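Local coordinates for protein interferon-inducible and double-stranded-dependent eIF-2kinase (PDB 4KMF) that binds left-handed Z-DNA through the Zalpha domain described here and, as a PKR-like kinase, probably phosphorylates the translation initiation factor eIF2alpha, at residues Thr4-Lys9 and Lys27-Asp32; Arg8-Phe13 and Asn37-Asn42; Asn47-Ser52 and Pro57-Met62. All blocks are in the same frame, centred on the assembly; numbering follows the deposited sequence.

Interaction 1 (Thr4-Lys9 and Lys27-Asp32); sequences TQMERK and KEIGLD
Met6 reaches out from helix 2-17 and meets Ile29 and Leu31, which sit at the end of helix 22-29 and in the turn just after it. Its chain bends at both outer torsions (chi2 81°, chi3 -92°), and this fold-back lets one thioether chain serve two partners. Against Leu31 the two side chains come tip to tip: CD1 of Leu31 is only 3.4 Å from CG of Met6, tighter than an ordinary van der Waals contact, and 3.5 Å from its SD. The methyl CE then turns along Ile29, the two chains running past each other in opposite directions, with Met6 CE 3.5 Å from Ile29 CG2. Toward Lys9 the packing slackens. There the nearest approach is Ile29 CD1 to the backbone O of Lys9, at 3.8 Å, while the lysine chain leads its ammonium away from Ile29 toward the solvent. The Met6-Ile29-Leu31 part is apolar, and the contact lies at the surface of the domain. Gly30, with positive phi, takes the chain out of helix 22-29, and Asp32 then caps the start of helix 33-45, where its OD2 also bonds to Thr35 OG1. The three helices converge here: Met6 also packs on His39 and Leu31 on Val36, both of helix 33-45, while Ile29 continues onto Phe13 further along helix 2-17.

Interaction 2 (Arg8-Phe13 and Asn37-Asn42); sequences RKIIDF and NRHLYN. With nucleotides of chain B.
Ile10 sends its long branch toward helix 33-45 with CG1 beside the backbone N (chi1 -69°) and CD1 nearly fully extended (chi2 159°), and this brings CD1 to 3.4 Å from CB of His39. The same rotamer turns the short branch to Leu40, whose CD2 is 3.7 Å from Ile10 CG2. Ile10 and His39 cross at about a right angle, CD1 meeting the root of the imidazole obliquely; the ring's ND1 is hydrogen-bonded to Glu7 OE2, which probably helps fix its rotation. These three residues are buried and hold helix 2-17 against the recognition helix of this winged helix-turn-helix domain, whose other side grips the DNA. There the Tyr41 ring lies against DG5 of chain B, with C8 of the guanine 3.3 Å above the ring plane and over its centre, the contact by which Zalpha domains recognise the syn guanine of Z-DNA. At the edge of the ring, Tyr41 OH donates to OP1 of DC4 of chain B over 2.7 Å. A leucine in its place has neither ring nor hydroxyl, and would probably leave guanine C8 without its aromatic platform and that phosphate oxygen without this donor. Asn37 ND2 makes an almost straight hydrogen bond of 2.7 Å (164°) to OP1 of DG5 of chain B. Arg38 lays its aliphatic chain by the phosphate of DC6 of chain B and bends at chi3, its NH2 forming a salt bridge with Glu3. Within the fold, Leu40 and Tyr41 both reach Trp59 on strand 58-61, Tyr41 edge-to-face, while Ile10 goes on to Leu43 and Phe13 packs against helix 22-29.

Interaction 3 (Asn47-Ser52 and Pro57-Met62); sequences NQVFNS and PVWDLM. With nucleotides of chain B.
Phe50 and Asp60 form the hydrogen-bonded pair at the middle of this ladder: Phe50 N donates to Asp60 O over 3.0 Å, and Asp60 N returns a bond of 3.1 Å to Phe50 O, each donor nearly in line with the carbonyl it meets. Toward the C terminus, Met62 N points almost straight (173°) at Gln48 O, 3.0 Å away, but stands above that carbonyl's plane. At the other end Ser52 OG, held between its own backbone N and carbonyl carbon (chi1 68°), faces Val58 N and accepts its bond at 3.1 Å; the same OG bonds to Glu54, in the connecting loop. The strands, antiparallel at 154°, make the beta hairpin that is the wing of the winged helix-turn-helix fold. On its helix-facing side, Asn51 sets CB squarely over the six-membered ring of Trp59, 3.4 Å from the centroid, a CH-pi contact, while its OD1 is taken by Asn53 N. Val49 CG2 crosses obliquely to Trp59 CE3 at 3.7 Å. On the face with Phe50 and Asp60, Met62 curls its CE back to Phe50 CB, its sulfur oblique to the aromatic ring. Beyond Asn51, Pro57 touches the DNA, its CG 3.5 Å from O3' of DG3 of chain B.

From the N terminus, helix 2-17 supplies the first half of both helical contacts, which share Arg8 and Lys9. Interaction 1 closes first, when the chain returns through helix 22-29 at 27-32; the chain then enters helix 33-45, and interaction 2 closes the longer loop at 37-42. The two also touch through Glu7, which probably hydrogen-bonds to Asn42 as well. Interaction 3 follows in series as a short hairpin closure, not touching interaction 1 and on the opposite side of the domain's centre. Interaction 2 bridges them: Ile11 and Leu40 pack on Val49, joining the helices to the wing.

Interaction 1 (Thr4-Lys9 and Lys27-Asp32)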
loop_
_atom_site.group_PDB
_atom_site.type_symbol
_atom_site.label_atom_id
_atom_site.label_comp_id
_atom_site.label_asym_id
_atom_site.label_seq_id
_atom_site.Cartn_x
_atom_site.Cartn_y
_atom_site.Cartn_z
ATOM N N THR A 4 5.828 14.764 15.184
ATOM C CA THR A 4 5.171 14.956 16.468
ATOM C C THR A 4 4.117 16.049 16.399
ATOM O O THR A 4 3.005 15.861 16.869
ATOM C CB THR A 4 6.170 15.198 17.587
ATOM O OG1 THR A 4 7.115 14.124 17.584
ATOM C CG2 THR A 4 5.496 15.232 18.936
ATOM N N GLN A 5 4.455 17.163 15.757
ATOM C CA GLN A 5 3.540 18.261 15.600
ATOM C C GLN A 5 2.322 17.887 14.727
ATOM O O GLN A 5 1.185 18.176 15.086
ATOM C CB GLN A 5 4.305 19.475 15.057
ATOM C CG GLN A 5 3.421 20.637 14.738
ATOM C CD GLN A 5 2.752 21.205 15.950
ATOM O OE1 GLN A 5 3.189 20.981 17.087
ATOM N NE2 GLN A 5 1.672 21.960 15.724
ATOM N N MET A 6 2.548 17.181 13.626
ATOM C CA MET A 6 1.450 16.608 12.833
ATOM C C MET A 6 0.542 15.671 13.653
ATOM O O MET A 6 -0.682 15.715 13.513
ATOM C CB MET A 6 2.001 15.820 11.655
ATOM C CG MET A 6 1.120 15.824 10.450
ATOM S SD MET A 6 1.354 17.363 9.515
ATOM C CE MET A 6 0.061 18.374 10.248
ATOM N N GLU A 7 1.155 14.804 14.466
ATOM C CA GLU A 7 0.398 13.910 15.330
ATOM C C GLU A 7 -0.473 14.674 16.319
ATOM O O GLU A 7 -1.639 14.307 16.539
ATOM C CB GLU A 7 1.311 12.838 15.955
ATOM C CG GLU A 7 1.846 11.913 14.833
ATOM C CD GLU A 7 2.590 10.657 15.243
ATOM O OE1 GLU A 7 2.788 10.409 16.452
ATOM O OE2 GLU A 7 2.958 9.891 14.307
ATOM N N ARG A 8 0.064 15.766 16.865
ATOM C CA ARG A 8 -0.679 16.643 17.780
ATOM C C ARG A 8 -1.904 17.228 17.107
ATOM O O ARG A 8 -2.996 17.265 17.712
ATOM C CB ARG A 8 0.224 17.782 18.258
ATOM C CG ARG A 8 1.119 17.452 19.438
ATOM C CD ARG A 8 2.096 18.617 19.613
ATOM N NE ARG A 8 3.145 18.392 20.612
ATOM C CZ ARG A 8 3.901 19.367 21.135
ATOM N NH1 ARG A 8 3.730 20.629 20.752
ATOM N NH2 ARG A 8 4.827 19.088 22.050
ATOM N N LYS A 9 -1.738 17.641 15.846
ATOM C CA LYS A 9 -2.847 18.172 15.067
ATOM C C LYS A 9 -3.948 17.138 14.831
ATOM O O LYS A 9 -5.126 17.464 14.904
ATOM C CB LYS A 9 -2.340 18.739 13.749
ATOM C CG LYS A 9 -1.477 19.970 13.946
ATOM C CD LYS A 9 -1.218 20.708 12.641
ATOM C CE LYS A 9 -0.354 21.918 12.926
ATOM N NZ LYS A 9 -0.598 23.147 12.076
ATOM N N LYS A 27 -8.630 15.139 4.904
ATOM C CA LYS A 27 -9.152 16.335 4.255
ATOM C C LYS A 27 -8.971 17.585 5.128
ATOM O O LYS A 27 -8.627 18.650 4.611
ATOM C CB LYS A 27 -10.632 16.140 3.904
ATOM N N GLU A 28 -9.187 17.455 6.439
ATOM C CA GLU A 28 -9.029 18.605 7.358
ATOM C C GLU A 28 -7.580 18.978 7.714
ATOM O O GLU A 28 -7.218 20.157 7.751
ATOM C CB GLU A 28 -9.890 18.443 8.592
ATOM C CG GLU A 28 -9.727 19.596 9.665
ATOM C CD GLU A 28 -10.006 21.060 9.196
ATOM O OE1 GLU A 28 -10.474 21.325 8.041
ATOM O OE2 GLU A 28 -9.742 21.960 10.038
ATOM N N ILE A 29 -6.740 17.999 7.968
ATOM C CA ILE A 29 -5.332 18.290 8.247
ATOM C C ILE A 29 -4.629 18.685 6.932
ATOM O O ILE A 29 -3.587 19.363 6.943
ATOM C CB ILE A 29 -4.627 17.068 8.969
ATOM C CG1 ILE A 29 -5.426 16.618 10.200
ATOM C CG2 ILE A 29 -3.222 17.409 9.392
ATOM C CD1 ILE A 29 -5.900 17.756 11.157
ATOM N N GLY A 30 -5.214 18.258 5.800
ATOM C CA GLY A 30 -4.738 18.591 4.456
ATOM C C GLY A 30 -3.530 17.777 4.053
ATOM O O GLY A 30 -2.653 18.270 3.321
ATOM N N LEU A 31 -3.465 16.533 4.544
ATOM C CA LEU A 31 -2.403 15.595 4.194
ATOM C C LEU A 31 -2.994 14.439 3.406
ATOM O O LEU A 31 -4.168 14.122 3.547
ATOM C CB LEU A 31 -1.757 15.027 5.451
ATOM C CG LEU A 31 -1.028 15.988 6.372
ATOM C CD1 LEU A 31 -0.784 15.209 7.678
ATOM C CD2 LEU A 31 0.280 16.464 5.757
ATOM N N ASP A 32 -2.192 13.792 2.575
ATOM C CA ASP A 32 -2.705 12.632 1.844
ATOM C C ASP A 32 -3.079 11.509 2.826
ATOM O O ASP A 32 -2.503 11.419 3.915
ATOM C CB ASP A 32 -1.678 12.109 0.836
ATOM C CG ASP A 32 -0.402 11.640 1.502
ATOM O OD1 ASP A 32 -0.174 10.429 1.552
ATOM O OD2 ASP A 32 0.378 12.477 2.013
#

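Interaction 2 (Arg8-Phe13 and Asn37-Asn42)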
loop_
_atom_site.group_PDB
_atom_site.type_symbol
_atom_site.label_atom_id
_atom_site.label_comp_id
_atom_site.label_asym_id
_atom_site.label_seq_id
_atom_site.Cartn_x
_atom_site.Cartn_y
_atom_site.Cartn_z
ATOM N N ARG A 8 0.064 15.766 16.865
ATOM C CA ARG A 8 -0.679 16.643 17.780
ATOM C C ARG A 8 -1.904 17.228 17.107
ATOM O O ARG A 8 -2.996 17.265 17.712
ATOM C CB ARG A 8 0.224 17.782 18.258
ATOM C CG ARG A 8 1.119 17.452 19.438
ATOM C CD ARG A 8 2.096 18.617 19.613
ATOM N NE ARG A 8 3.145 18.392 20.612
ATOM C CZ ARG A 8 3.901 19.367 21.135
ATOM N NH1 ARG A 8 3.730 20.629 20.752
ATOM N NH2 ARG A 8 4.827 19.088 22.050
ATOM N N LYS A 9 -1.738 17.641 15.846
ATOM C CA LYS A 9 -2.847 18.172 15.067
ATOM C C LYS A 9 -3.948 17.138 14.831
ATOM O O LYS A 9 -5.126 17.464 14.904
ATOM C CB LYS A 9 -2.340 18.739 13.749
ATOM C CG LYS A 9 -1.477 19.970 13.946
ATOM C CD LYS A 9 -1.218 20.708 12.641
ATOM C CE LYS A 9 -0.354 21.918 12.926
ATOM N NZ LYS A 9 -0.598 23.147 12.076
ATOM N N ILE A 10 -3.562 15.888 14.562
ATOM C CA ILE A 10 -4.509 14.779 14.394
ATOM C C ILE A 10 -5.260 14.514 15.704
ATOM O O ILE A 10 -6.478 14.343 15.710
ATOM C CB ILE A 10 -3.774 13.512 13.858
ATOM C CG1 ILE A 10 -3.327 13.756 12.410
ATOM C CG2 ILE A 10 -4.641 12.242 13.936
ATOM C CD1 ILE A 10 -2.179 12.839 11.895
ATOM N N ILE A 11 -4.535 14.477 16.815
ATOM C CA ILE A 11 -5.183 14.328 18.131
ATOM C C ILE A 11 -6.182 15.462 18.416
ATOM O O ILE A 11 -7.304 15.207 18.881
ATOM C CB ILE A 11 -4.139 14.200 19.288
ATOM C CG1 ILE A 11 -3.279 12.942 19.091
ATOM C CG2 ILE A 11 -4.798 14.215 20.676
ATOM C CD1 ILE A 11 -4.039 11.619 19.130
ATOM N N ASP A 12 -5.784 16.698 18.117
ATOM C CA ASP A 12 -6.671 17.852 18.319
ATOM C C ASP A 12 -7.927 17.717 17.465
ATOM O O ASP A 12 -9.046 18.014 17.925
ATOM C CB ASP A 12 -5.944 19.165 17.975
ATOM C CG ASP A 12 -4.822 19.506 18.953
ATOM O OD1 ASP A 12 -4.749 18.945 20.075
ATOM O OD2 ASP A 12 -3.998 20.381 18.598
ATOM N N PHE A 13 -7.741 17.276 16.217
ATOM C CA PHE A 13 -8.858 17.024 15.333
ATOM C C PHE A 13 -9.855 16.011 15.929
ATOM O O PHE A 13 -11.095 16.224 15.889
ATOM C CB PHE A 13 -8.387 16.578 13.945
ATOM C CG PHE A 13 -9.527 16.351 13.007
ATOM C CD1 PHE A 13 -10.084 15.070 12.842
ATOM C CD2 PHE A 13 -10.122 17.435 12.343
ATOM C CE1 PHE A 13 -11.211 14.887 12.025
ATOM C CE2 PHE A 13 -11.217 17.233 11.495
ATOM C CZ PHE A 13 -11.752 15.968 11.334
ATOM N N ASN A 37 -2.569 7.938 7.636
ATOM C CA ASN A 37 -2.573 6.581 8.174
ATOM C C ASN A 37 -1.261 6.222 8.849
ATOM O O ASN A 37 -1.258 5.587 9.891
ATOM C CB ASN A 37 -2.973 5.568 7.097
ATOM C CG ASN A 37 -4.454 5.353 7.044
ATOM O OD1 ASN A 37 -5.156 5.582 8.026
ATOM N ND2 ASN A 37 -4.943 4.875 5.902
ATOM N N ARG A 38 -0.138 6.657 8.283
ATOM C CA ARG A 38 1.156 6.475 8.951
ATOM C C ARG A 38 1.077 7.023 10.395
ATOM O O ARG A 38 1.407 6.338 11.360
ATOM C CB ARG A 38 2.262 7.173 8.162
ATOM C CG ARG A 38 3.608 7.062 8.865
ATOM C CD ARG A 38 4.724 7.597 7.982
ATOM N NE ARG A 38 5.019 8.994 8.252
ATOM C CZ ARG A 38 4.876 9.995 7.375
ATOM N NH1 ARG A 38 4.445 9.758 6.130
ATOM N NH2 ARG A 38 5.181 11.249 7.747
ATOM N N HIS A 39 0.593 8.248 10.526
ATOM C CA HIS A 39 0.449 8.862 11.835
ATOM C C HIS A 39 -0.563 8.180 12.732
ATOM O O HIS A 39 -0.302 8.017 13.927
ATOM C CB HIS A 39 0.160 10.354 11.704
ATOM C CG HIS A 39 1.284 11.121 11.087
ATOM N ND1 HIS A 39 2.583 11.051 11.554
ATOM C CD2 HIS A 39 1.313 11.951 10.020
ATOM C CE1 HIS A 39 3.358 11.821 10.812
ATOM N NE2 HIS A 39 2.613 12.380 9.873
ATOM N N LEU A 40 -1.719 7.791 12.188
ATOM C CA LEU A 40 -2.746 7.120 13.012
ATOM C C LEU A 40 -2.206 5.800 13.602
ATOM O O LEU A 40 -2.429 5.508 14.775
ATOM C CB LEU A 40 -4.007 6.837 12.189
ATOM C CG LEU A 40 -4.852 8.104 11.956
ATOM C CD1 LEU A 40 -5.970 7.856 10.937
ATOM C CD2 LEU A 40 -5.373 8.667 13.277
ATOM N N TYR A 41 -1.504 5.007 12.785
ATOM C CA TYR A 41 -0.969 3.742 13.288
ATOM C C TYR A 41 0.186 3.948 14.271
ATOM O O TYR A 41 0.285 3.180 15.233
ATOM C CB TYR A 41 -0.620 2.764 12.147
ATOM C CG TYR A 41 -1.862 2.114 11.549
ATOM C CD1 TYR A 41 -2.536 2.714 10.461
ATOM C CD2 TYR A 41 -2.376 0.925 12.069
ATOM C CE1 TYR A 41 -3.690 2.147 9.913
ATOM C CE2 TYR A 41 -3.546 0.348 11.526
ATOM C CZ TYR A 41 -4.203 0.979 10.454
ATOM O OH TYR A 41 -5.353 0.396 9.939
ATOM N N ASN A 42 1.016 4.993 14.084
ATOM C CA ASN A 42 2.022 5.349 15.124
ATOM C C ASN A 42 1.317 5.751 16.413
ATOM O O ASN A 42 1.705 5.309 17.497
ATOM C CB ASN A 42 2.869 6.567 14.713
ATOM C CG ASN A 42 3.823 6.289 13.580
ATOM O OD1 ASN A 42 4.203 5.159 13.331
ATOM N ND2 ASN A 42 4.273 7.357 12.932
ATOM P P DG B 5 -2.382 3.770 3.359
ATOM O OP1 DG B 5 -3.658 4.479 3.504
ATOM O OP2 DG B 5 -1.445 4.083 2.238
ATOM O "O5'" DG B 5 -1.551 3.867 4.720
ATOM C "C5'" DG B 5 -0.245 3.291 4.802
ATOM C "C4'" DG B 5 0.167 3.377 6.253
ATOM O "O4'" DG B 5 -0.721 2.624 7.109
ATOM C "C3'" DG B 5 1.557 2.825 6.468
ATOM O "O3'" DG B 5 2.375 3.981 6.560
ATOM C "C2'" DG B 5 1.499 2.123 7.815
ATOM C "C1'" DG B 5 0.029 1.925 8.101
ATOM N N9 DG B 5 -0.413 0.531 7.973
ATOM C C8 DG B 5 -1.102 -0.198 8.922
ATOM N N7 DG B 5 -1.400 -1.404 8.534
ATOM C C5 DG B 5 -0.857 -1.501 7.246
ATOM C C6 DG B 5 -0.902 -2.589 6.330
ATOM O O6 DG B 5 -1.432 -3.695 6.543
ATOM N N1 DG B 5 -0.254 -2.315 5.112
ATOM C C2 DG B 5 0.354 -1.101 4.831
ATOM N N2 DG B 5 0.914 -0.988 3.616
ATOM N N3 DG B 5 0.349 -0.033 5.684
ATOM C C4 DG B 5 -0.234 -0.320 6.886
ATOM P P DC B 4 -6.433 1.036 6.568
ATOM O OP1 DC B 4 -6.237 1.803 7.821
ATOM O OP2 DC B 4 -6.955 1.774 5.424
ATOM O "O5'" DC B 4 -5.094 0.310 6.128
ATOM C "C5'" DC B 4 -3.789 0.864 6.440
ATOM C "C4'" DC B 4 -2.941 0.824 5.163
ATOM O "O4'" DC B 4 -2.704 -0.553 4.771
ATOM C "C3'" DC B 4 -3.574 1.473 3.933
ATOM O "O3'" DC B 4 -2.589 2.189 3.174
ATOM C "C2'" DC B 4 -4.092 0.302 3.116
ATOM C "C1'" DC B 4 -2.968 -0.673 3.378
ATOM N N1 DC B 4 -3.339 -2.057 3.054
ATOM C C2 DC B 4 -3.170 -2.524 1.746
ATOM O O2 DC B 4 -2.711 -1.772 0.890
ATOM N N3 DC B 4 -3.508 -3.813 1.460
ATOM C C4 DC B 4 -4.028 -4.600 2.418
ATOM N N4 DC B 4 -4.313 -5.856 2.116
ATOM C C5 DC B 4 -4.202 -4.143 3.769
ATOM C C6 DC B 4 -3.863 -2.875 4.039
ATOM P P DC B 6 3.918 4.005 6.147
ATOM O OP1 DC B 6 4.613 4.667 7.270
ATOM O OP2 DC B 6 3.937 4.651 4.824
ATOM O "O5'" DC B 6 4.434 2.526 6.072
ATOM C "C5'" DC B 6 5.836 2.440 5.953
ATOM C "C4'" DC B 6 6.163 1.309 5.008
ATOM O "O4'" DC B 6 5.802 0.061 5.641
ATOM C "C3'" DC B 6 5.484 1.308 3.653
ATOM O "O3'" DC B 6 6.459 0.863 2.722
ATOM C "C2'" DC B 6 4.386 0.258 3.796
ATOM C "C1'" DC B 6 5.034 -0.729 4.745
ATOM N N1 DC B 6 4.091 -1.556 5.563
ATOM C C2 DC B 6 3.665 -2.784 5.042
ATOM O O2 DC B 6 4.056 -3.127 3.922
ATOM N N3 DC B 6 2.845 -3.557 5.776
ATOM C C4 DC B 6 2.447 -3.118 6.985
ATOM N N4 DC B 6 1.621 -3.898 7.693
ATOM C C5 DC B 6 2.881 -1.866 7.549
ATOM C C6 DC B 6 3.690 -1.115 6.793
#

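Interaction 3 (Asn47-Ser52 and Pro57-Met62)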
loop_
_atom_site.group_PDB
_atom_site.type_symbol
_atom_site.label_atom_id
_atom_site.label_comp_id
_atom_site.label_asym_id
_atom_site.label_seq_id
_atom_site.Cartn_x
_atom_site.Cartn_y
_atom_site.Cartn_z
ATOM N N ASN A 47 -0.407 4.379 22.037
ATOM C CA ASN A 47 -1.576 4.276 22.930
ATOM C C ASN A 47 -2.345 5.592 23.035
ATOM O O ASN A 47 -2.947 5.910 24.067
ATOM C CB ASN A 47 -1.173 3.702 24.304
ATOM C CG ASN A 47 -2.375 3.355 25.173
ATOM O OD1 ASN A 47 -3.328 2.711 24.720
ATOM N ND2 ASN A 47 -2.335 3.787 26.440
ATOM N N GLN A 48 -2.370 6.353 21.946
ATOM C CA GLN A 48 -3.097 7.627 21.971
ATOM C C GLN A 48 -4.446 7.528 21.247
ATOM O O GLN A 48 -5.365 8.305 21.511
ATOM C CB GLN A 48 -2.246 8.731 21.354
ATOM C CG GLN A 48 -0.941 8.970 22.134
ATOM C CD GLN A 48 -0.088 10.065 21.539
ATOM O OE1 GLN A 48 0.966 9.813 20.908
ATOM N NE2 GLN A 48 -0.538 11.288 21.708
ATOM N N VAL A 49 -4.542 6.600 20.303
ATOM C CA VAL A 49 -5.765 6.374 19.542
ATOM C C VAL A 49 -6.001 4.879 19.400
ATOM O O VAL A 49 -5.091 4.089 19.640
ATOM C CB VAL A 49 -5.754 7.037 18.088
ATOM C CG1 VAL A 49 -5.513 8.544 18.138
ATOM C CG2 VAL A 49 -4.745 6.378 17.179
ATOM N N PHE A 50 -7.224 4.504 19.030
ATOM C CA PHE A 50 -7.551 3.114 18.662
ATOM C C PHE A 50 -8.446 3.122 17.420
ATOM O O PHE A 50 -9.126 4.110 17.122
ATOM C CB PHE A 50 -8.225 2.375 19.834
ATOM C CG PHE A 50 -9.588 2.887 20.142
ATOM C CD1 PHE A 50 -10.713 2.254 19.610
ATOM C CD2 PHE A 50 -9.753 4.024 20.925
ATOM C CE1 PHE A 50 -11.996 2.758 19.894
ATOM C CE2 PHE A 50 -11.016 4.527 21.202
ATOM C CZ PHE A 50 -12.136 3.897 20.682
ATOM N N ASN A 51 -8.436 2.020 16.680
ATOM C CA ASN A 51 -9.378 1.922 15.572
ATOM C C ASN A 51 -10.412 0.818 15.780
ATOM O O ASN A 51 -10.192 -0.099 16.584
ATOM C CB ASN A 51 -8.639 1.845 14.253
ATOM C CG ASN A 51 -8.368 0.456 13.820
ATOM O OD1 ASN A 51 -9.279 -0.265 13.362
ATOM N ND2 ASN A 51 -7.116 0.063 13.899
ATOM N N SER A 52 -11.532 0.929 15.076
ATOM C CA SER A 52 -12.728 0.147 15.379
ATOM C C SER A 52 -12.778 -1.211 14.708
ATOM O O SER A 52 -13.722 -1.981 14.965
ATOM C CB SER A 52 -13.959 0.919 14.962
ATOM O OG SER A 52 -13.988 1.022 13.559
ATOM N N PRO A 57 -11.791 1.744 8.837
ATOM C CA PRO A 57 -11.650 1.880 10.298
ATOM C C PRO A 57 -12.037 3.258 10.780
ATOM O O PRO A 57 -11.752 4.265 10.107
ATOM C CB PRO A 57 -10.154 1.648 10.552
ATOM C CG PRO A 57 -9.575 1.123 9.223
ATOM C CD PRO A 57 -10.505 1.540 8.139
ATOM N N VAL A 58 -12.691 3.286 11.938
ATOM C CA VAL A 58 -13.075 4.526 12.614
ATOM C C VAL A 58 -12.087 4.737 13.761
ATOM O O VAL A 58 -11.780 3.794 14.525
ATOM C CB VAL A 58 -14.533 4.447 13.104
ATOM C CG1 VAL A 58 -14.888 5.650 13.967
ATOM C CG2 VAL A 58 -15.469 4.320 11.916
ATOM N N TRP A 59 -11.538 5.945 13.855
ATOM C CA TRP A 59 -10.448 6.215 14.801
ATOM C C TRP A 59 -10.969 7.108 15.890
ATOM O O TRP A 59 -11.790 8.005 15.618
ATOM C CB TRP A 59 -9.310 6.924 14.095
ATOM C CG TRP A 59 -8.630 6.034 13.097
ATOM C CD1 TRP A 59 -8.933 5.898 11.758
ATOM C CD2 TRP A 59 -7.532 5.161 13.361
ATOM N NE1 TRP A 59 -8.091 4.966 11.181
ATOM C CE2 TRP A 59 -7.221 4.506 12.139
ATOM C CE3 TRP A 59 -6.771 4.853 14.529
ATOM C CZ2 TRP A 59 -6.158 3.569 12.036
ATOM C CZ3 TRP A 59 -5.719 3.938 14.428
ATOM C CH2 TRP A 59 -5.420 3.308 13.179
ATOM N N ASP A 60 -10.521 6.867 17.117
ATOM C CA ASP A 60 -10.864 7.785 18.204
ATOM C C ASP A 60 -9.778 7.795 19.264
ATOM O O ASP A 60 -8.840 6.999 19.218
ATOM C CB ASP A 60 -12.197 7.373 18.825
ATOM C CG ASP A 60 -12.871 8.510 19.524
ATOM O OD1 ASP A 60 -13.960 8.259 20.043
ATOM O OD2 ASP A 60 -12.338 9.657 19.526
ATOM N N LEU A 61 -9.905 8.722 20.213
ATOM C CA LEU A 61 -8.936 8.878 21.294
ATOM C C LEU A 61 -9.024 7.781 22.345
ATOM O O LEU A 61 -10.117 7.385 22.731
ATOM C CB LEU A 61 -9.129 10.243 21.967
ATOM C CG LEU A 61 -8.949 11.470 21.075
ATOM C CD1 LEU A 61 -9.255 12.690 21.847
ATOM C CD2 LEU A 61 -7.526 11.573 20.526
ATOM N N MET A 62 -7.875 7.284 22.803
ATOM C CA MET A 62 -7.829 6.366 23.940
ATOM C C MET A 62 -8.305 7.074 25.199
ATOM O O MET A 62 -8.062 8.267 25.341
ATOM C CB MET A 62 -6.420 5.854 24.165
ATOM C CG MET A 62 -6.063 4.684 23.341
ATOM S SD MET A 62 -6.810 3.137 23.896
ATOM C CE MET A 62 -5.996 2.062 22.711
ATOM P P DG B 3 -11.833 0.433 3.405
ATOM O OP1 DG B 3 -13.293 0.248 3.468
ATOM O OP2 DG B 3 -11.323 1.832 3.389
ATOM O "O5'" DG B 3 -11.130 -0.382 4.605
ATOM C "C5'" DG B 3 -9.723 -0.363 4.703
ATOM C "C4'" DG B 3 -9.213 -1.301 5.784
ATOM O "O4'" DG B 3 -9.449 -2.672 5.388
ATOM C "C3'" DG B 3 -7.701 -1.199 5.879
ATOM O "O3'" DG B 3 -7.366 -0.227 6.887
ATOM C "C2'" DG B 3 -7.215 -2.591 6.267
ATOM C "C1'" DG B 3 -8.352 -3.503 5.826
ATOM N N9 DG B 3 -8.089 -4.350 4.690
ATOM C C8 DG B 3 -8.291 -5.704 4.618
ATOM N N7 DG B 3 -8.023 -6.178 3.415
ATOM C C5 DG B 3 -7.637 -5.072 2.660
ATOM C C6 DG B 3 -7.260 -4.965 1.290
ATOM O O6 DG B 3 -7.145 -5.876 0.432
ATOM N N1 DG B 3 -6.947 -3.652 0.938
ATOM C C2 DG B 3 -7.021 -2.558 1.768
ATOM N N2 DG B 3 -6.662 -1.365 1.251
ATOM N N3 DG B 3 -7.397 -2.648 3.050
ATOM C C4 DG B 3 -7.686 -3.928 3.438
HETATM O O HOH W 1 -12.449 3.983 16.973
#